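Local coordinates for PDZ domain protein (Parabacteroides distasonis, PDB 4L8N), which is of unknown function but joins PDZ domains at both ends to a DUF4136 domain and binds magnesium, at residues Ser329-Arg337 and Glu441-Arg449; Val30-Ser38 and Ile448-Lys457. All blocks are in the same frame, centred on the assembly; numbering follows the deposited sequence.

Overall arrangement
Both contacts use the strand 438-456, which runs to the C-terminal end of the chain and serves two partners in turn. In contact 1 its first part, within 441-449, packs against the short helix 330-333. In contact 2 its last part, 448-457, runs alongside 30-38, the edge of the N-terminal PDZ domain. The two segments overlap at Ile448 and Arg449; Thr447 is the last residue to touch 329-337, and Arg449 then belongs to contact 2. The contact centres are about 25 Å apart. The centre of contact 1 lies about 28 Å from that of the chain, the centre of contact 2 about 5 Å. Neither lies at the magnesium site of Glu239 and Asp270.

Contact 1: residues Ser329-Arg337 and Glu441-Arg449; sequences SPAYAAGIR and EVIIRPTIR
Pro330 sets its ring against the bend in 441-449, where the long strand is interrupted between Ile444 and Thr447. Its CB lies 3.7 Å from Ile444 CG2 and also rests on the backbone, 3.6 Å from Arg445 O, while CG approaches the hydroxyl OG1 of Thr447. Proline suits this first turn of the helix, where its missing N-H costs no helical hydrogen bond, and Ser329 just before it is the N-cap, its OG accepting from Tyr332 N.

Ile444 touches Pro330, Ala331, Ala334 and Ile336. With CG1 beside its backbone N (chi1 -58°) and the chain extended beyond it (chi2 179°), the two branches diverge: CG2 goes to Pro330, while CD1 lies 3.9 Å from Ala331 CA and 3.8 Å from Ile336 CG1. The small methyl of Ala334 lets the strand come close, its CB 3.8 Å from Ile444 CG1 and equally near Val442 CG2.

Val442 divides its two methyls between Ile336 and Ala334. CG1 meets Ile336 CD1 at 3.5 Å, and CG2 packs against the Ala334 methyl and carbonyl oxygen. Gly335 turns the chain with positive phi in a Schellman motif, after which Ile336 comes back toward the strand. Val325 and Phe431 add to the apolar surroundings.

No hydrogen bond joins the two segments. Between them the contact is apolar packing, Val442 and Ile444 against Pro330, Ala331, Ala334 and the branched Ile336; backbone bonding of Ala331 with Thr310 and the bond of Gly335 O with Arg435 tie the helix segment to its surroundings.

Contact 2: residues Val30-Ser38 and Ile448-Lys457; sequences VIKSIIPYS and IRSEVTVEIK
Tyr37 and Arg449 lie flat on one another, ring and guanidinium planes only 2° apart and their side chains running in opposite directions. The Tyr37 hydroxyl therefore lies by the start of the arginine, OH 3.4 Å from Arg449 CA. Arg449 CZ stands 4.1 Å from the centroid of the Tyr37 ring in a cation-pi contact. The extended arginine chain carries CD over the middle of the same face, 3.7 Å from the centroid, a CH-pi contact. Arg449 makes a second cation-pi contact with Tyr309.

Glu451 brings OE2 to the edge of the tyrosine ring, close to its plane, and its chain crosses Pro36 at about a right angle, with Glu451 CB 3.8 Å from Pro36 CG. The rigid proline offers an apolar flank to the aliphatic part of the glutamate.

At the far end Lys32 bends at chi3 (-67°), which brings NZ toward two acidic groups: the C-terminal carboxylate, at 3.6 Å from Lys457 OXT, and Glu455, a longer bridge at 3.9 Å to OE2. Lys457 O also bonds Lys293 and Tyr294. Glu455 lies along Ser33, whose OG is bonded to Thr15. A water links Lys32 O to Ile456 N.

The segments run antiparallel without a direct hydrogen bond, an interdomain seam of side chains. It joins the PDZ edge strand 29-34, whose pairing with 8-18 contains a classic beta bulge (Lys32 and Ser33 opposite Thr15), to strand 438-456 of the separate mixed sheet.

Contact 1: residues Ser329-Arg337 and Glu441-Arg449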
ATOM      1  N   SER A 329     -12.581  49.247  -3.420  1.00 74.92           N
ATOM      2  CA  SER A 329     -13.687  48.364  -3.707  1.00 71.65           C
ATOM      3  C   SER A 329     -14.762  49.027  -4.528  1.00 74.82           C
ATOM      4  O   SER A 329     -14.881  50.247  -4.460  1.00 75.89           O
ATOM      5  CB  SER A 329     -14.289  47.888  -2.392  1.00 72.76           C
ATOM      6  OG  SER A 329     -14.901  48.954  -1.685  1.00 73.80           O
ATOM      7  N   PRO A 330     -15.629  48.240  -5.223  1.00 68.90           N
ATOM      8  CA  PRO A 330     -16.732  48.854  -5.973  1.00 68.31           C
ATOM      9  C   PRO A 330     -17.640  49.729  -5.097  1.00 73.29           C
ATOM     10  O   PRO A 330     -18.059  50.785  -5.577  1.00 74.97           O
ATOM     11  CB  PRO A 330     -17.489  47.639  -6.545  1.00 68.25           C
ATOM     12  CG  PRO A 330     -16.507  46.551  -6.587  1.00 71.03           C
ATOM     13  CD  PRO A 330     -15.619  46.771  -5.400  1.00 67.81           C
ATOM     14  N   ALA A 331     -17.903  49.337  -3.814  1.00 68.96           N
ATOM     15  CA  ALA A 331     -18.774  50.108  -2.906  1.00 69.59           C
ATOM     16  C   ALA A 331     -18.134  51.415  -2.501  1.00 78.27           C
ATOM     17  O   ALA A 331     -18.855  52.403  -2.342  1.00 79.99           O
ATOM     18  CB  ALA A 331     -19.145  49.308  -1.673  1.00 69.71           C
ATOM     19  N   TYR A 332     -16.783  51.438  -2.354  1.00 76.29           N
ATOM     20  CA  TYR A 332     -16.036  52.659  -2.033  1.00 77.79           C
ATOM     21  C   TYR A 332     -16.113  53.636  -3.217  1.00 81.32           C
ATOM     22  O   TYR A 332     -16.418  54.809  -3.021  1.00 81.60           O
ATOM     23  CB  TYR A 332     -14.563  52.369  -1.655  1.00 79.16           C
ATOM     24  CG  TYR A 332     -13.795  53.646  -1.383  1.00 83.74           C
ATOM     25  CD1 TYR A 332     -13.838  54.253  -0.131  1.00 87.63           C
ATOM     26  CD2 TYR A 332     -13.137  54.319  -2.411  1.00 84.82           C
ATOM     27  CE1 TYR A 332     -13.197  55.468   0.104  1.00 90.67           C
ATOM     28  CE2 TYR A 332     -12.522  55.547  -2.196  1.00 87.62           C
ATOM     29  CZ  TYR A 332     -12.540  56.114  -0.933  1.00 96.25           C
ATOM     30  OH  TYR A 332     -11.925  57.327  -0.730  1.00 96.29           O
ATOM     31  N   ALA A 333     -15.819  53.136  -4.434  1.00 77.61           N
ATOM     32  CA  ALA A 333     -15.857  53.877  -5.694  1.00 78.35           C
ATOM     33  C   ALA A 333     -17.255  54.427  -5.975  1.00 84.92           C
ATOM     34  O   ALA A 333     -17.371  55.503  -6.566  1.00 85.94           O
ATOM     35  CB  ALA A 333     -15.406  52.988  -6.841  1.00 77.50           C
ATOM     36  N   ALA A 334     -18.311  53.695  -5.530  1.00 81.52           N
ATOM     37  CA  ALA A 334     -19.723  54.078  -5.663  1.00 80.99           C
ATOM     38  C   ALA A 334     -20.114  55.133  -4.628  1.00 84.34           C
ATOM     39  O   ALA A 334     -21.155  55.768  -4.776  1.00 85.68           O
ATOM     40  CB  ALA A 334     -20.617  52.856  -5.519  1.00 80.47           C
ATOM     41  N   GLY A 335     -19.294  55.304  -3.595  1.00 79.44           N
ATOM     42  CA  GLY A 335     -19.522  56.298  -2.553  1.00 80.30           C
ATOM     43  C   GLY A 335     -20.200  55.829  -1.280  1.00 83.83           C
ATOM     44  O   GLY A 335     -20.651  56.656  -0.482  1.00 85.06           O
ATOM     45  N   ILE A 336     -20.295  54.509  -1.072  1.00 78.89           N
ATOM     46  CA  ILE A 336     -20.879  53.954   0.158  1.00 77.88           C
ATOM     47  C   ILE A 336     -19.864  54.198   1.268  1.00 82.44           C
ATOM     48  O   ILE A 336     -18.661  54.075   1.019  1.00 82.59           O
ATOM     49  CB  ILE A 336     -21.244  52.443  -0.013  1.00 77.92           C
ATOM     50  CG1 ILE A 336     -22.230  52.228  -1.197  1.00 76.74           C
ATOM     51  CG2 ILE A 336     -21.745  51.794   1.298  1.00 77.24           C
ATOM     52  CD1 ILE A 336     -23.606  52.877  -1.052  1.00 81.99           C
ATOM     53  N   ARG A 337     -20.320  54.584   2.459  1.00 78.99           N
ATOM     54  CA  ARG A 337     -19.380  54.832   3.545  1.00 80.57           C
ATOM     55  C   ARG A 337     -19.842  54.141   4.851  1.00 84.85           C
ATOM     56  O   ARG A 337     -21.043  53.898   4.990  1.00 81.92           O
ATOM     57  CB  ARG A 337     -19.172  56.366   3.754  1.00 81.89           C
ATOM     58  CG  ARG A 337     -18.448  57.096   2.595  1.00 86.77           C
ATOM     59  CD  ARG A 337     -16.993  56.654   2.329  1.00 91.12           C
ATOM     60  NE  ARG A 337     -16.388  57.425   1.234  1.00 97.62           N
ATOM     61  CZ  ARG A 337     -16.349  57.045  -0.042  1.00110.08           C
ATOM     62  NH1 ARG A 337     -16.837  55.863  -0.409  1.00100.69           N
ATOM     63  NH2 ARG A 337     -15.808  57.836  -0.962  1.00 88.74           N
ATOM     64  N   GLU A 441     -29.597  56.317  -3.975  1.00 96.92           N
ATOM     65  CA  GLU A 441     -29.636  55.084  -4.740  1.00 93.73           C
ATOM     66  C   GLU A 441     -28.362  55.005  -5.589  1.00 94.09           C
ATOM     67  O   GLU A 441     -28.111  55.892  -6.411  1.00 94.28           O
ATOM     68  CB  GLU A 441     -30.902  55.041  -5.614  1.00 94.65           C
ATOM     69  CG  GLU A 441     -31.165  53.687  -6.247  1.00104.78           C
ATOM     70  CD  GLU A 441     -32.456  53.556  -7.035  1.00130.65           C
ATOM     71  OE1 GLU A 441     -33.544  53.736  -6.441  1.00122.84           O
ATOM     72  OE2 GLU A 441     -32.381  53.219  -8.238  1.00128.19           O
ATOM     73  N   VAL A 442     -27.542  53.976  -5.372  1.00 86.63           N
ATOM     74  CA  VAL A 442     -26.325  53.840  -6.155  1.00 84.75           C
ATOM     75  C   VAL A 442     -26.308  52.439  -6.789  1.00 85.32           C
ATOM     76  O   VAL A 442     -26.791  51.476  -6.192  1.00 84.12           O
ATOM     77  CB  VAL A 442     -25.041  54.192  -5.340  1.00 89.54           C
ATOM     78  CG1 VAL A 442     -24.586  53.055  -4.434  1.00 88.84           C
ATOM     79  CG2 VAL A 442     -23.906  54.650  -6.255  1.00 89.34           C
ATOM     80  N   ILE A 443     -25.822  52.356  -8.029  1.00 80.35           N
ATOM     81  CA  ILE A 443     -25.743  51.091  -8.748  1.00 78.70           C
ATOM     82  C   ILE A 443     -24.320  50.604  -8.625  1.00 80.49           C
ATOM     83  O   ILE A 443     -23.392  51.294  -9.067  1.00 81.53           O
ATOM     84  CB  ILE A 443     -26.211  51.170 -10.223  1.00 81.58           C
ATOM     85  CG1 ILE A 443     -27.457  52.063 -10.445  1.00 83.56           C
ATOM     86  CG2 ILE A 443     -26.351  49.797 -10.822  1.00 80.78           C
ATOM     87  CD1 ILE A 443     -28.725  51.822  -9.568  1.00 98.28           C
ATOM     88  N   ILE A 444     -24.138  49.435  -7.988  1.00 72.46           N
ATOM     89  CA  ILE A 444     -22.808  48.900  -7.780  1.00 69.37           C
ATOM     90  C   ILE A 444     -22.605  47.731  -8.704  1.00 69.72           C
ATOM     91  O   ILE A 444     -23.309  46.736  -8.579  1.00 69.21           O
ATOM     92  CB  ILE A 444     -22.551  48.525  -6.290  1.00 71.85           C
ATOM     93  CG1 ILE A 444     -22.732  49.752  -5.359  1.00 73.00           C
ATOM     94  CG2 ILE A 444     -21.156  47.912  -6.133  1.00 71.87           C
ATOM     95  CD1 ILE A 444     -22.531  49.513  -3.837  1.00 76.56           C
ATOM     96  N   ARG A 445     -21.672  47.848  -9.655  1.00 65.17           N
ATOM     97  CA  ARG A 445     -21.337  46.695 -10.461  1.00 64.30           C
ATOM     98  C   ARG A 445     -20.246  45.969  -9.690  1.00 72.45           C
ATOM     99  O   ARG A 445     -19.166  46.531  -9.483  1.00 74.16           O
ATOM    100  CB  ARG A 445     -20.924  46.996 -11.899  1.00 60.29           C
ATOM    101  CG  ARG A 445     -20.816  45.672 -12.658  1.00 61.29           C
ATOM    102  CD  ARG A 445     -20.461  45.827 -14.106  1.00 60.97           C
ATOM    103  NE  ARG A 445     -21.625  46.090 -14.938  1.00 65.13           N
ATOM    104  CZ  ARG A 445     -22.345  45.163 -15.546  1.00 63.16           C
ATOM    105  NH1 ARG A 445     -22.035  43.881 -15.420  1.00 48.81           N
ATOM    106  NH2 ARG A 445     -23.375  45.508 -16.295  1.00 52.12           N
ATOM    107  N   PRO A 446     -20.524  44.762  -9.168  1.00 69.31           N
ATOM    108  CA  PRO A 446     -19.510  44.088  -8.375  1.00 68.78           C
ATOM    109  C   PRO A 446     -18.433  43.484  -9.242  1.00 73.43           C
ATOM    110  O   PRO A 446     -18.580  43.342 -10.472  1.00 73.89           O
ATOM    111  CB  PRO A 446     -20.308  42.990  -7.646  1.00 69.76           C
ATOM    112  CG  PRO A 446     -21.746  43.250  -7.941  1.00 74.00           C
ATOM    113  CD  PRO A 446     -21.745  43.942  -9.251  1.00 69.87           C
ATOM    114  N   THR A 447     -17.344  43.119  -8.578  1.00 68.52           N
ATOM    115  CA  THR A 447     -16.249  42.388  -9.186  1.00 66.44           C
ATOM    116  C   THR A 447     -16.439  40.972  -8.724  1.00 66.51           C
ATOM    117  O   THR A 447     -17.031  40.733  -7.672  1.00 65.62           O
ATOM    118  CB  THR A 447     -14.900  42.996  -8.843  1.00 75.54           C
ATOM    119  OG1 THR A 447     -14.791  43.179  -7.427  1.00 74.10           O
ATOM    120  CG2 THR A 447     -14.650  44.298  -9.589  1.00 78.05           C
ATOM    121  N   ILE A 448     -15.995  40.033  -9.520  1.00 61.95           N
ATOM    122  CA  ILE A 448     -16.208  38.639  -9.202  1.00 61.48           C
ATOM    123  C   ILE A 448     -14.939  38.108  -8.556  1.00 66.27           C
ATOM    124  O   ILE A 448     -13.842  38.121  -9.149  1.00 67.49           O
ATOM    125  CB  ILE A 448     -16.692  37.856 -10.463  1.00 63.70           C
ATOM    126  CG1 ILE A 448     -18.117  38.350 -10.874  1.00 63.60           C
ATOM    127  CG2 ILE A 448     -16.674  36.353 -10.232  1.00 65.16           C
ATOM    128  CD1 ILE A 448     -18.734  37.731 -12.127  1.00 68.62           C
ATOM    129  N   ARG A 449     -15.083  37.732  -7.286  1.00 60.01           N
ATOM    130  CA  ARG A 449     -13.979  37.166  -6.540  1.00 57.56           C
ATOM    131  C   ARG A 449     -14.105  35.707  -6.708  1.00 58.74           C
ATOM    132  O   ARG A 449     -15.157  35.147  -6.410  1.00 58.94           O
ATOM    133  CB  ARG A 449     -13.971  37.591  -5.061  1.00 54.20           C
ATOM    134  CG  ARG A 449     -13.420  38.956  -4.862  1.00 56.78           C
ATOM    135  CD  ARG A 449     -12.998  39.171  -3.440  1.00 60.20           C
ATOM    136  NE  ARG A 449     -12.256  40.429  -3.313  1.00 61.90           N
ATOM    137  CZ  ARG A 449     -11.663  40.847  -2.198  1.00 74.43           C
ATOM    138  NH1 ARG A 449     -11.714  40.114  -1.095  1.00 62.85           N
ATOM    139  NH2 ARG A 449     -11.017  42.005  -2.178  1.00 65.06           N
TER

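Contact 2: residues Val30-Ser38 and Ile448-Lys457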
ATOM      1  N   VAL A  30       6.497  26.635   8.596  1.00 57.18           N
ATOM      2  CA  VAL A  30       6.431  26.323   7.165  1.00 54.42           C
ATOM      3  C   VAL A  30       5.016  26.655   6.724  1.00 59.72           C
ATOM      4  O   VAL A  30       4.061  26.108   7.283  1.00 59.65           O
ATOM      5  CB  VAL A  30       6.835  24.848   6.796  1.00 54.81           C
ATOM      6  CG1 VAL A  30       6.458  24.500   5.350  1.00 51.40           C
ATOM      7  CG2 VAL A  30       8.322  24.600   7.033  1.00 55.00           C
ATOM      8  N   ILE A  31       4.887  27.532   5.719  1.00 55.76           N
ATOM      9  CA  ILE A  31       3.610  27.990   5.182  1.00 54.16           C
ATOM     10  C   ILE A  31       2.927  26.872   4.407  1.00 59.43           C
ATOM     11  O   ILE A  31       3.512  26.346   3.468  1.00 57.91           O
ATOM     12  CB  ILE A  31       3.820  29.244   4.289  1.00 55.81           C
ATOM     13  CG1 ILE A  31       4.788  30.278   4.896  1.00 56.62           C
ATOM     14  CG2 ILE A  31       2.518  29.820   3.771  1.00 54.04           C
ATOM     15  CD1 ILE A  31       4.356  31.068   5.975  1.00 63.11           C
ATOM     16  N   LYS A  32       1.659  26.576   4.757  1.00 58.66           N
ATOM     17  CA  LYS A  32       0.831  25.538   4.146  1.00 58.37           C
ATOM     18  C   LYS A  32      -0.120  26.088   3.073  1.00 66.09           C
ATOM     19  O   LYS A  32      -0.416  25.396   2.082  1.00 67.34           O
ATOM     20  CB  LYS A  32      -0.017  24.848   5.220  1.00 60.57           C
ATOM     21  CG  LYS A  32       0.741  23.926   6.158  1.00 74.76           C
ATOM     22  CD  LYS A  32      -0.228  23.041   6.938  1.00 85.87           C
ATOM     23  CE  LYS A  32      -1.100  23.787   7.928  1.00 89.57           C
ATOM     24  NZ  LYS A  32      -2.248  22.949   8.357  1.00104.41           N
ATOM     25  N   SER A  33      -0.696  27.270   3.328  1.00 62.00           N
ATOM     26  CA  SER A  33      -1.641  27.878   2.402  1.00 61.05           C
ATOM     27  C   SER A  33      -1.662  29.369   2.575  1.00 61.93           C
ATOM     28  O   SER A  33      -1.461  29.863   3.676  1.00 61.80           O
ATOM     29  CB  SER A  33      -3.049  27.312   2.594  1.00 66.73           C
ATOM     30  OG  SER A  33      -3.678  27.959   3.688  1.00 81.83           O
ATOM     31  N   ILE A  34      -1.939  30.070   1.485  1.00 57.16           N
ATOM     32  CA  ILE A  34      -2.031  31.510   1.423  1.00 58.45           C
ATOM     33  C   ILE A  34      -3.494  31.865   1.279  1.00 63.14           C
ATOM     34  O   ILE A  34      -4.210  31.234   0.496  1.00 64.42           O
ATOM     35  CB  ILE A  34      -1.130  32.014   0.256  1.00 62.24           C
ATOM     36  CG1 ILE A  34       0.306  32.226   0.758  1.00 64.90           C
ATOM     37  CG2 ILE A  34      -1.621  33.315  -0.342  1.00 62.95           C
ATOM     38  CD1 ILE A  34       1.081  31.077   0.733  1.00 76.30           C
ATOM     39  N   ILE A  35      -3.950  32.848   2.047  1.00 59.04           N
ATOM     40  CA  ILE A  35      -5.337  33.263   1.983  1.00 58.69           C
ATOM     41  C   ILE A  35      -5.530  34.201   0.767  1.00 61.88           C
ATOM     42  O   ILE A  35      -4.859  35.215   0.659  1.00 62.02           O
ATOM     43  CB  ILE A  35      -5.766  33.865   3.333  1.00 63.14           C
ATOM     44  CG1 ILE A  35      -5.874  32.722   4.356  1.00 63.48           C
ATOM     45  CG2 ILE A  35      -7.092  34.641   3.219  1.00 62.89           C
ATOM     46  CD1 ILE A  35      -5.401  33.027   5.655  1.00 73.33           C
ATOM     47  N   PRO A  36      -6.410  33.855  -0.186  1.00 58.48           N
ATOM     48  CA  PRO A  36      -6.574  34.717  -1.363  1.00 58.80           C
ATOM     49  C   PRO A  36      -7.050  36.095  -0.995  1.00 66.31           C
ATOM     50  O   PRO A  36      -7.785  36.252  -0.024  1.00 68.56           O
ATOM     51  CB  PRO A  36      -7.640  33.997  -2.193  1.00 59.46           C
ATOM     52  CG  PRO A  36      -7.591  32.557  -1.720  1.00 63.55           C
ATOM     53  CD  PRO A  36      -7.268  32.654  -0.271  1.00 59.89           C
ATOM     54  N   TYR A  37      -6.616  37.094  -1.769  1.00 62.78           N
ATOM     55  CA  TYR A  37      -7.006  38.490  -1.617  1.00 62.86           C
ATOM     56  C   TYR A  37      -6.406  39.122  -0.335  1.00 68.66           C
ATOM     57  O   TYR A  37      -6.762  40.259   0.001  1.00 70.46           O
ATOM     58  CB  TYR A  37      -8.554  38.627  -1.677  1.00 63.09           C
ATOM     59  CG  TYR A  37      -9.114  38.327  -3.053  1.00 63.84           C
ATOM     60  CD1 TYR A  37      -8.910  39.204  -4.114  1.00 66.70           C
ATOM     61  CD2 TYR A  37      -9.839  37.164  -3.299  1.00 63.37           C
ATOM     62  CE1 TYR A  37      -9.414  38.937  -5.386  1.00 67.08           C
ATOM     63  CE2 TYR A  37     -10.359  36.887  -4.567  1.00 63.70           C
ATOM     64  CZ  TYR A  37     -10.139  37.780  -5.611  1.00 70.86           C
ATOM     65  OH  TYR A  37     -10.588  37.539  -6.890  1.00 66.78           O
ATOM     66  N   SER A  38      -5.424  38.440   0.306  1.00 63.25           N
ATOM     67  CA  SER A  38      -4.745  38.908   1.524  1.00 63.00           C
ATOM     68  C   SER A  38      -3.474  39.709   1.215  1.00 67.72           C
ATOM     69  O   SER A  38      -2.981  39.707   0.087  1.00 67.38           O
ATOM     70  CB  SER A  38      -4.398  37.727   2.433  1.00 63.98           C
ATOM     71  OG  SER A  38      -3.394  36.876   1.900  1.00 63.33           O
ATOM     72  N   ILE A 448     -15.995  40.033  -9.520  1.00 61.95           N
ATOM     73  CA  ILE A 448     -16.208  38.639  -9.202  1.00 61.48           C
ATOM     74  C   ILE A 448     -14.939  38.108  -8.556  1.00 66.27           C
ATOM     75  O   ILE A 448     -13.842  38.121  -9.149  1.00 67.49           O
ATOM     76  CB  ILE A 448     -16.692  37.856 -10.463  1.00 63.70           C
ATOM     77  CG1 ILE A 448     -18.117  38.350 -10.874  1.00 63.60           C
ATOM     78  CG2 ILE A 448     -16.674  36.353 -10.232  1.00 65.16           C
ATOM     79  CD1 ILE A 448     -18.734  37.731 -12.127  1.00 68.62           C
ATOM     80  N   ARG A 449     -15.083  37.732  -7.286  1.00 60.01           N
ATOM     81  CA  ARG A 449     -13.979  37.166  -6.540  1.00 57.56           C
ATOM     82  C   ARG A 449     -14.105  35.707  -6.708  1.00 58.74           C
ATOM     83  O   ARG A 449     -15.157  35.147  -6.410  1.00 58.94           O
ATOM     84  CB  ARG A 449     -13.971  37.591  -5.061  1.00 54.20           C
ATOM     85  CG  ARG A 449     -13.420  38.956  -4.862  1.00 56.78           C
ATOM     86  CD  ARG A 449     -12.998  39.171  -3.440  1.00 60.20           C
ATOM     87  NE  ARG A 449     -12.256  40.429  -3.313  1.00 61.90           N
ATOM     88  CZ  ARG A 449     -11.663  40.847  -2.198  1.00 74.43           C
ATOM     89  NH1 ARG A 449     -11.714  40.114  -1.095  1.00 62.85           N
ATOM     90  NH2 ARG A 449     -11.017  42.005  -2.178  1.00 65.06           N
ATOM     91  N   SER A 450     -13.092  35.108  -7.306  1.00 55.13           N
ATOM     92  CA  SER A 450     -12.994  33.676  -7.550  1.00 54.55           C
ATOM     93  C   SER A 450     -11.737  33.173  -6.895  1.00 62.97           C
ATOM     94  O   SER A 450     -10.710  33.876  -6.893  1.00 65.90           O
ATOM     95  CB  SER A 450     -12.992  33.386  -9.039  1.00 57.10           C
ATOM     96  OG  SER A 450     -13.964  32.397  -9.314  1.00 68.78           O
ATOM     97  N   GLU A 451     -11.832  32.007  -6.257  1.00 59.19           N
ATOM     98  CA  GLU A 451     -10.721  31.403  -5.530  1.00 59.37           C
ATOM     99  C   GLU A 451     -10.898  29.895  -5.382  1.00 62.84           C
ATOM    100  O   GLU A 451     -12.007  29.398  -5.198  1.00 62.86           O
ATOM    101  CB  GLU A 451     -10.507  32.061  -4.127  1.00 61.53           C
ATOM    102  CG  GLU A 451     -11.769  32.343  -3.312  1.00 74.58           C
ATOM    103  CD  GLU A 451     -11.590  32.850  -1.887  1.00 95.13           C
ATOM    104  OE1 GLU A 451     -11.384  32.012  -0.978  1.00 86.64           O
ATOM    105  OE2 GLU A 451     -11.751  34.075  -1.665  1.00 86.99           O
ATOM    106  N   VAL A 452      -9.782  29.178  -5.523  1.00 59.65           N
ATOM    107  CA  VAL A 452      -9.626  27.738  -5.295  1.00 59.32           C
ATOM    108  C   VAL A 452      -8.379  27.550  -4.432  1.00 66.21           C
ATOM    109  O   VAL A 452      -7.312  28.043  -4.797  1.00 69.65           O
ATOM    110  CB  VAL A 452      -9.542  26.849  -6.560  1.00 61.25           C
ATOM    111  CG1 VAL A 452      -9.526  25.378  -6.174  1.00 60.60           C
ATOM    112  CG2 VAL A 452     -10.682  27.119  -7.519  1.00 61.09           C
ATOM    113  N   THR A 453      -8.518  26.858  -3.303  1.00 60.54           N
ATOM    114  CA  THR A 453      -7.427  26.482  -2.418  1.00 59.51           C
ATOM    115  C   THR A 453      -7.341  24.964  -2.437  1.00 61.36           C
ATOM    116  O   THR A 453      -8.327  24.284  -2.159  1.00 60.30           O
ATOM    117  CB  THR A 453      -7.649  27.064  -1.022  1.00 67.74           C
ATOM    118  OG1 THR A 453      -7.494  28.479  -1.105  1.00 70.17           O
ATOM    119  CG2 THR A 453      -6.689  26.490   0.019  1.00 63.80           C
ATOM    120  N   VAL A 454      -6.186  24.434  -2.845  1.00 57.45           N
ATOM    121  CA  VAL A 454      -5.913  22.984  -2.838  1.00 55.19           C
ATOM    122  C   VAL A 454      -4.822  22.827  -1.809  1.00 62.45           C
ATOM    123  O   VAL A 454      -3.705  23.328  -2.006  1.00 63.81           O
ATOM    124  CB  VAL A 454      -5.581  22.369  -4.209  1.00 56.24           C
ATOM    125  CG1 VAL A 454      -5.403  20.849  -4.098  1.00 55.81           C
ATOM    126  CG2 VAL A 454      -6.671  22.708  -5.228  1.00 55.41           C
ATOM    127  N   GLU A 455      -5.186  22.275  -0.649  1.00 58.56           N
ATOM    128  CA  GLU A 455      -4.279  22.161   0.487  1.00 58.45           C
ATOM    129  C   GLU A 455      -4.104  20.713   0.971  1.00 62.28           C
ATOM    130  O   GLU A 455      -5.057  19.940   0.934  1.00 62.07           O
ATOM    131  CB  GLU A 455      -4.874  22.993   1.624  1.00 60.65           C
ATOM    132  CG  GLU A 455      -3.894  23.434   2.694  1.00 83.54           C
ATOM    133  CD  GLU A 455      -4.514  24.092   3.916  1.00119.87           C
ATOM    134  OE1 GLU A 455      -5.634  24.644   3.802  1.00125.45           O
ATOM    135  OE2 GLU A 455      -3.864  24.065   4.989  1.00112.03           O
ATOM    136  N   ILE A 456      -2.901  20.351   1.460  1.00 58.34           N
ATOM    137  CA  ILE A 456      -2.708  19.057   2.107  1.00 57.83           C
ATOM    138  C   ILE A 456      -3.136  19.313   3.547  1.00 66.74           C
ATOM    139  O   ILE A 456      -2.583  20.219   4.183  1.00 67.42           O
ATOM    140  CB  ILE A 456      -1.282  18.464   1.945  1.00 58.89           C
ATOM    141  CG1 ILE A 456      -1.136  17.886   0.536  1.00 57.57           C
ATOM    142  CG2 ILE A 456      -0.994  17.393   3.012  1.00 56.36           C
ATOM    143  CD1 ILE A 456       0.177  17.573   0.112  1.00 50.55           C
ATOM    144  N   LYS A 457      -4.161  18.565   4.030  1.00 66.84           N
ATOM    145  CA  LYS A 457      -4.781  18.699   5.371  1.00 72.60           C
ATOM    146  C   LYS A 457      -3.741  18.844   6.509  1.00 76.93           C
ATOM    147  O   LYS A 457      -2.919  17.921   6.698  1.00 69.01           O
ATOM    148  CB  LYS A 457      -5.741  17.525   5.667  1.00 74.98           C
ATOM    149  CG  LYS A 457      -7.023  17.552   4.824  1.00 86.44           C
ATOM    150  CD  LYS A 457      -8.187  16.805   5.471  1.00 95.15           C
ATOM    151  CE  LYS A 457      -8.808  17.584   6.612  1.00108.91           C
ATOM    152  NZ  LYS A 457      -9.904  16.825   7.268  1.00120.13           N
ATOM    153  OXT LYS A 457      -3.718  19.924   7.150  1.00 99.45           O
TER
HETATM  154  O   HOH W   1      -0.585  22.213   1.497  1.00 48.12           O